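Side-chain contacts in dTor_3x33L (PDB 4YY2), which has no assigned natural function but folds as a computationally designed, left-handed alpha/alpha toroid that closes a ring from three repeats: residues Glu10-Leu15 and Glu80-Ala85; Glu14-Ala19 and Glu25-Lys30. One frame throughout, in Å; residues are numbered along the deposited sequence.

Contact 1: residues Glu10-Leu15 and Glu80-Ala85; sequences EVLLEL and ELIAEA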
loop_
_atom_site.group_PDB
_atom_site.type_symbol
_atom_site.label_atom_id
_atom_site.label_comp_id
_atom_site.label_asym_id
_atom_site.label_seq_id
_atom_site.Cartn_x
_atom_site.Cartn_y
_atom_site.Cartn_z
ATOM N N GLU A 10 -6.863 -4.298 -5.239
ATOM C CA GLU A 10 -7.818 -4.612 -4.180
ATOM C C GLU A 10 -7.199 -5.284 -2.995
ATOM O O GLU A 10 -7.451 -4.926 -1.864
ATOM C CB GLU A 10 -8.813 -5.553 -4.759
ATOM C CG GLU A 10 -10.214 -5.179 -4.506
ATOM C CD GLU A 10 -11.200 -6.121 -5.199
ATOM O OE1 GLU A 10 -10.809 -6.956 -6.085
ATOM O OE2 GLU A 10 -12.390 -5.994 -4.829
ATOM N N VAL A 11 -6.286 -6.210 -3.250
ATOM C CA VAL A 11 -5.572 -6.858 -2.167
ATOM C C VAL A 11 -4.667 -5.846 -1.414
ATOM O O VAL A 11 -4.626 -5.835 -0.155
ATOM C CB VAL A 11 -4.754 -8.037 -2.647
ATOM C CG1 VAL A 11 -3.971 -8.657 -1.516
ATOM C CG2 VAL A 11 -5.637 -9.093 -3.313
ATOM N N LEU A 12 -3.959 -4.982 -2.155
ATOM C CA LEU A 12 -3.145 -3.942 -1.498
ATOM C C LEU A 12 -4.000 -3.042 -0.616
ATOM O O LEU A 12 -3.619 -2.708 0.557
ATOM C CB LEU A 12 -2.357 -3.064 -2.504
ATOM C CG LEU A 12 -1.264 -3.844 -3.248
ATOM C CD1 LEU A 12 -0.679 -3.002 -4.367
ATOM C CD2 LEU A 12 -0.182 -4.373 -2.324
ATOM N N LEU A 13 -5.152 -2.652 -1.123
ATOM C CA LEU A 13 -6.067 -1.816 -0.303
ATOM C C LEU A 13 -6.542 -2.518 0.947
ATOM O O LEU A 13 -6.666 -1.859 1.986
ATOM C CB LEU A 13 -7.253 -1.338 -1.117
ATOM C CG LEU A 13 -6.872 -0.334 -2.218
ATOM C CD1 LEU A 13 -8.055 -0.120 -3.150
ATOM C CD2 LEU A 13 -6.408 1.043 -1.679
ATOM N N GLU A 14 -6.739 -3.825 0.882
ATOM C CA GLU A 14 -7.132 -4.598 2.055
ATOM C C GLU A 14 -6.040 -4.656 3.083
ATOM O O GLU A 14 -6.275 -4.503 4.301
ATOM C CB GLU A 14 -7.606 -6.007 1.685
ATOM C CG GLU A 14 -8.965 -5.988 0.958
ATOM C CD GLU A 14 -9.518 -7.386 0.662
ATOM O OE1 GLU A 14 -8.839 -8.385 0.960
ATOM O OE2 GLU A 14 -10.627 -7.474 0.123
ATOM N N LEU A 15 -4.813 -4.823 2.605
ATOM C CA LEU A 15 -3.661 -4.841 3.479
ATOM C C LEU A 15 -3.486 -3.486 4.157
ATOM O O LEU A 15 -3.081 -3.419 5.321
ATOM C CB LEU A 15 -2.365 -5.267 2.719
ATOM C CG LEU A 15 -2.367 -6.711 2.239
ATOM C CD1 LEU A 15 -1.218 -7.028 1.345
ATOM C CD2 LEU A 15 -2.459 -7.715 3.387
ATOM N N GLU A 80 6.616 -4.040 1.106
ATOM C CA GLU A 80 7.614 -3.747 2.150
ATOM C C GLU A 80 7.243 -2.496 2.951
ATOM O O GLU A 80 7.323 -2.492 4.193
ATOM C CB GLU A 80 9.009 -3.655 1.559
ATOM C CG GLU A 80 9.420 -4.993 0.992
ATOM C CD GLU A 80 10.859 -5.081 0.533
ATOM O OE1 GLU A 80 11.558 -4.061 0.555
ATOM O OE2 GLU A 80 11.266 -6.209 0.137
ATOM N N LEU A 81 6.701 -1.503 2.271
ATOM C CA LEU A 81 6.194 -0.313 2.908
ATOM C C LEU A 81 4.986 -0.583 3.778
ATOM O O LEU A 81 4.874 -0.047 4.864
ATOM C CB LEU A 81 5.901 0.767 1.871
ATOM C CG LEU A 81 7.147 1.322 1.202
ATOM C CD1 LEU A 81 6.866 2.243 -0.006
ATOM C CD2 LEU A 81 8.019 2.057 2.210
ATOM N N ILE A 82 4.097 -1.448 3.302
ATOM C CA ILE A 82 2.920 -1.876 4.104
ATOM C C ILE A 82 3.334 -2.668 5.347
ATOM O O ILE A 82 2.820 -2.470 6.477
ATOM C CB ILE A 82 1.931 -2.678 3.260
ATOM C CG1 ILE A 82 1.305 -1.775 2.216
ATOM C CG2 ILE A 82 0.870 -3.324 4.160
ATOM C CD1 ILE A 82 0.559 -2.492 1.085
ATOM N N ALA A 83 4.353 -3.484 5.184
ATOM C CA ALA A 83 4.896 -4.194 6.331
ATOM C C ALA A 83 5.457 -3.230 7.391
ATOM O O ALA A 83 5.177 -3.388 8.598
ATOM C CB ALA A 83 5.936 -5.223 5.912
ATOM N N GLU A 84 6.216 -2.251 6.940
ATOM C CA GLU A 84 6.737 -1.151 7.848
ATOM C C GLU A 84 5.573 -0.462 8.573
ATOM O O GLU A 84 5.611 -0.244 9.793
ATOM C CB GLU A 84 7.581 -0.134 7.067
ATOM C CG GLU A 84 8.992 -0.600 6.687
ATOM C CD GLU A 84 9.737 0.302 5.682
ATOM O OE1 GLU A 84 9.867 1.506 5.961
ATOM O OE2 GLU A 84 10.219 -0.170 4.603
ATOM N N ALA A 85 4.510 -0.162 7.843
ATOM C CA ALA A 85 3.327 0.508 8.422
ATOM C C ALA A 85 2.586 -0.285 9.484
ATOM O O ALA A 85 1.987 0.308 10.374
ATOM C CB ALA A 85 2.352 0.935 7.334
#

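Contact 2: residues Glu14-Ala19 and Glu25-Lys30; sequences ELIAEA and EEVKEK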
loop_
_atom_site.group_PDB
_atom_site.type_symbol
_atom_site.label_atom_id
_atom_site.label_comp_id
_atom_site.label_asym_id
_atom_site.label_seq_id
_atom_site.Cartn_x
_atom_site.Cartn_y
_atom_site.Cartn_z
ATOM N N GLU A 14 -6.739 -3.825 0.882
ATOM C CA GLU A 14 -7.132 -4.598 2.055
ATOM C C GLU A 14 -6.040 -4.656 3.083
ATOM O O GLU A 14 -6.275 -4.503 4.301
ATOM C CB GLU A 14 -7.606 -6.007 1.685
ATOM C CG GLU A 14 -8.965 -5.988 0.958
ATOM C CD GLU A 14 -9.518 -7.386 0.662
ATOM O OE1 GLU A 14 -8.839 -8.385 0.960
ATOM O OE2 GLU A 14 -10.627 -7.474 0.123
ATOM N N LEU A 15 -4.813 -4.823 2.605
ATOM C CA LEU A 15 -3.661 -4.841 3.479
ATOM C C LEU A 15 -3.486 -3.486 4.157
ATOM O O LEU A 15 -3.081 -3.419 5.321
ATOM C CB LEU A 15 -2.365 -5.267 2.719
ATOM C CG LEU A 15 -2.367 -6.711 2.239
ATOM C CD1 LEU A 15 -1.218 -7.028 1.345
ATOM C CD2 LEU A 15 -2.459 -7.715 3.387
ATOM N N ILE A 16 -3.681 -2.408 3.393
ATOM C CA ILE A 16 -3.594 -1.024 3.932
ATOM C C ILE A 16 -4.676 -0.764 4.984
ATOM O O ILE A 16 -4.364 -0.223 6.075
ATOM C CB ILE A 16 -3.623 0.018 2.813
ATOM C CG1 ILE A 16 -2.350 -0.119 1.939
ATOM C CG2 ILE A 16 -3.796 1.407 3.389
ATOM C CD1 ILE A 16 -2.433 0.612 0.613
ATOM N N ALA A 17 -5.908 -1.228 4.722
ATOM C CA ALA A 17 -6.918 -1.180 5.763
ATOM C C ALA A 17 -6.526 -1.852 7.067
ATOM O O ALA A 17 -6.718 -1.291 8.198
ATOM C CB ALA A 17 -8.223 -1.760 5.255
ATOM N N GLU A 18 -6.007 -3.081 6.967
ATOM C CA GLU A 18 -5.528 -3.763 8.186
ATOM C C GLU A 18 -4.455 -2.968 8.912
ATOM O O GLU A 18 -4.471 -2.847 10.189
ATOM C CB GLU A 18 -5.041 -5.148 7.874
ATOM C CG GLU A 18 -4.950 -6.037 9.099
ATOM C CD GLU A 18 -4.961 -7.533 8.795
ATOM O OE1 GLU A 18 -4.648 -7.922 7.644
ATOM O OE2 GLU A 18 -5.302 -8.327 9.734
ATOM N N ALA A 19 -3.535 -2.379 8.151
ATOM C CA ALA A 19 -2.395 -1.645 8.767
ATOM C C ALA A 19 -2.900 -0.340 9.413
ATOM O O ALA A 19 -2.274 0.152 10.348
ATOM C CB ALA A 19 -1.296 -1.310 7.740
ATOM N N GLU A 25 -13.723 -0.955 2.897
ATOM C CA GLU A 25 -14.524 0.033 2.124
ATOM C C GLU A 25 -14.116 1.499 2.347
ATOM O O GLU A 25 -14.190 2.296 1.435
ATOM C CB GLU A 25 -16.054 -0.103 2.306
ATOM C CG GLU A 25 -16.658 -1.265 1.564
ATOM C CD GLU A 25 -16.432 -1.199 0.028
ATOM O OE1 GLU A 25 -16.804 -0.169 -0.618
ATOM O OE2 GLU A 25 -15.901 -2.203 -0.516
ATOM N N GLU A 26 -13.761 1.842 3.594
ATOM C CA GLU A 26 -13.267 3.169 3.932
ATOM C C GLU A 26 -12.014 3.487 3.121
ATOM O O GLU A 26 -11.865 4.548 2.492
ATOM C CB GLU A 26 -12.998 3.248 5.458
ATOM C CG GLU A 26 -14.260 3.477 6.230
ATOM C CD GLU A 26 -14.107 3.319 7.734
ATOM O OE1 GLU A 26 -13.167 2.672 8.222
ATOM O OE2 GLU A 26 -14.963 3.843 8.422
ATOM N N VAL A 27 -11.103 2.497 3.070
ATOM C CA VAL A 27 -9.856 2.735 2.361
ATOM C C VAL A 27 -10.154 2.855 0.840
ATOM O O VAL A 27 -9.618 3.748 0.169
ATOM C CB VAL A 27 -8.876 1.606 2.672
ATOM C CG1 VAL A 27 -7.645 1.673 1.764
ATOM C CG2 VAL A 27 -8.495 1.747 4.130
ATOM N N LYS A 28 -11.004 1.987 0.343
ATOM C CA LYS A 28 -11.397 1.990 -1.061
ATOM C C LYS A 28 -11.977 3.313 -1.410
ATOM O O LYS A 28 -11.695 3.859 -2.473
ATOM C CB LYS A 28 -12.491 0.936 -1.308
ATOM C CG LYS A 28 -12.975 0.838 -2.752
ATOM C CD LYS A 28 -14.032 -0.243 -3.010
ATOM C CE LYS A 28 -14.318 -0.340 -4.508
ATOM N NZ LYS A 28 -15.200 -1.477 -4.847
ATOM N N GLU A 29 -12.876 3.818 -0.580
ATOM C CA GLU A 29 -13.529 5.080 -0.928
ATOM C C GLU A 29 -12.558 6.237 -0.904
ATOM O O GLU A 29 -12.658 7.112 -1.776
ATOM C CB GLU A 29 -14.765 5.381 -0.125
ATOM C CG GLU A 29 -15.884 4.400 -0.414
ATOM C CD GLU A 29 -16.587 4.614 -1.746
ATOM O OE1 GLU A 29 -16.334 5.596 -2.482
ATOM O OE2 GLU A 29 -17.377 3.733 -2.041
ATOM N N LYS A 30 -11.650 6.276 0.065
ATOM C CA LYS A 30 -10.570 7.276 0.040
ATOM C C LYS A 30 -9.723 7.206 -1.236
ATOM O O LYS A 30 -9.460 8.211 -1.881
ATOM C CB LYS A 30 -9.631 7.147 1.241
ATOM C CG LYS A 30 -10.234 7.670 2.534
ATOM C CD LYS A 30 -9.500 7.146 3.773
ATOM C CE LYS A 30 -8.170 7.825 3.964
ATOM N NZ LYS A 30 -7.600 7.304 5.238
#

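Contact 1: residues Glu10-Leu15 and Glu80-Ala85
Leu15, one of two leucines that meet Ile82, is fixed in its own helix by a hydrogen bond from Leu15 N to Val11 O, at 2.9 Å the shortest polar bond within the two segments. No hydrogen bond passes between residues 10-15 and 80-85; what joins them is aliphatic, and Ile82 does the reaching. Both of its branches are used. CG2 stands anti to the backbone N of Ile82 and comes up against the base of Leu15, with Ile82 CG2 4.0 Å from Leu15 CB. Ile82 CG2 is also 4.1 Å from Leu15 O, so it rests against main chain as well as side chain. The longer branch takes the other direction: with CG1 anti to the carbonyl carbon (chi1 -67°) and the chain extended beyond it (chi2 166°), Ile82 CD1 is carried to Leu12, one helical turn before Leu15. There Ile82 CD1 comes end-on against the flank of the Leu12 CD2 methyl, 4.0 Å away, and the two side chains cross at about a right angle. Leu12 leaves its helix aimed past the partner segment, and only its far end makes the contact, whereas the CB of Leu15 is directed toward helix 74-86 and itself makes the touch. These are easy van der Waals spacings, with no sign of squeezing.

All three residues are buried. Leu12 also packs on Leu78 and Leu79, and Leu15 on Leu79, while Ile49 of helix 41-53 touches Ile82 from a third helix. The side chain of Leu12 is about 5 Å from a bound sodium ion. The centre of this contact is about 4 Å from the centre of the chain, and its methyls, from helices far apart in sequence, are part of the inner packing of a closed alpha/alpha toroid.

Contact 2: residues Glu14-Ala19 and Glu25-Lys30
Val27 reaches back from residues 25-30 to Ile16 and Ala17, joining two successive helices of the alpha/alpha toroid across a connection of only three residues. Its CA-CB bond points at helix 8-20, and at CB the side chain forks into two methyls with different tasks. CG1 stands anti to the backbone N (chi1 170°) and heads for Ile16. Val27 CG1 stops 4.2 Å from Ile16 CG2, a loose touch between two branch methyls, with the two side chains crossing at about a right angle. CG2, beside the backbone N of Val27, turns instead to Ala17. Val27 CG2 lies 3.7 Å from Ala17 CB and equally 3.7 Å from Ala17 CA, so this methyl sits over the alanine's CA-CB bond instead of meeting the CB methyl alone.

The small size of Ala17 goes with the close approach of the backbones: Ala17 CA and Val27 CA are 6.0 Å apart, and a single valine spans the interval. Ile16 gives this contact only its short branch. Ile16 also packs on Leu45, Leu48 and Ile49 of helix 41-53. The three touching residues are buried, while the charged residues of 25-30 make no contact with 14-19; Lys30 NZ, for one, forms a salt bridge with Glu51 OE1.

Near the helix ends, Ser20 OG is hydrogen-bonded to Ile16 O in helix 8-20, and Thr23 OG1, just before helix 24-36, to Glu26 N. Within the second helix the turn that carries Val27 is closed by a hydrogen bond from Glu29 N to Glu25 O, 2.8 Å long.

In the fold
Helix 8-20 takes part in both contacts, which share Glu14 and Leu15 and have centres 9 Å apart. Contact 2 is local, tying that helix to the next one, 24-36; contact 1 skips most of the chain and brings it against helix 74-86, the fifth of six. The centre of contact 1 is about 4 Å from the centre of the chain, that of contact 2 about 9 Å, so together they run from the inside of the ring outward. They also touch: Ile82 CD1 is 3.8 Å from Ile16 CG1. One helix near the N-terminus thus carries both sequential packing and the long-range packing that accompanies closure of the toroid.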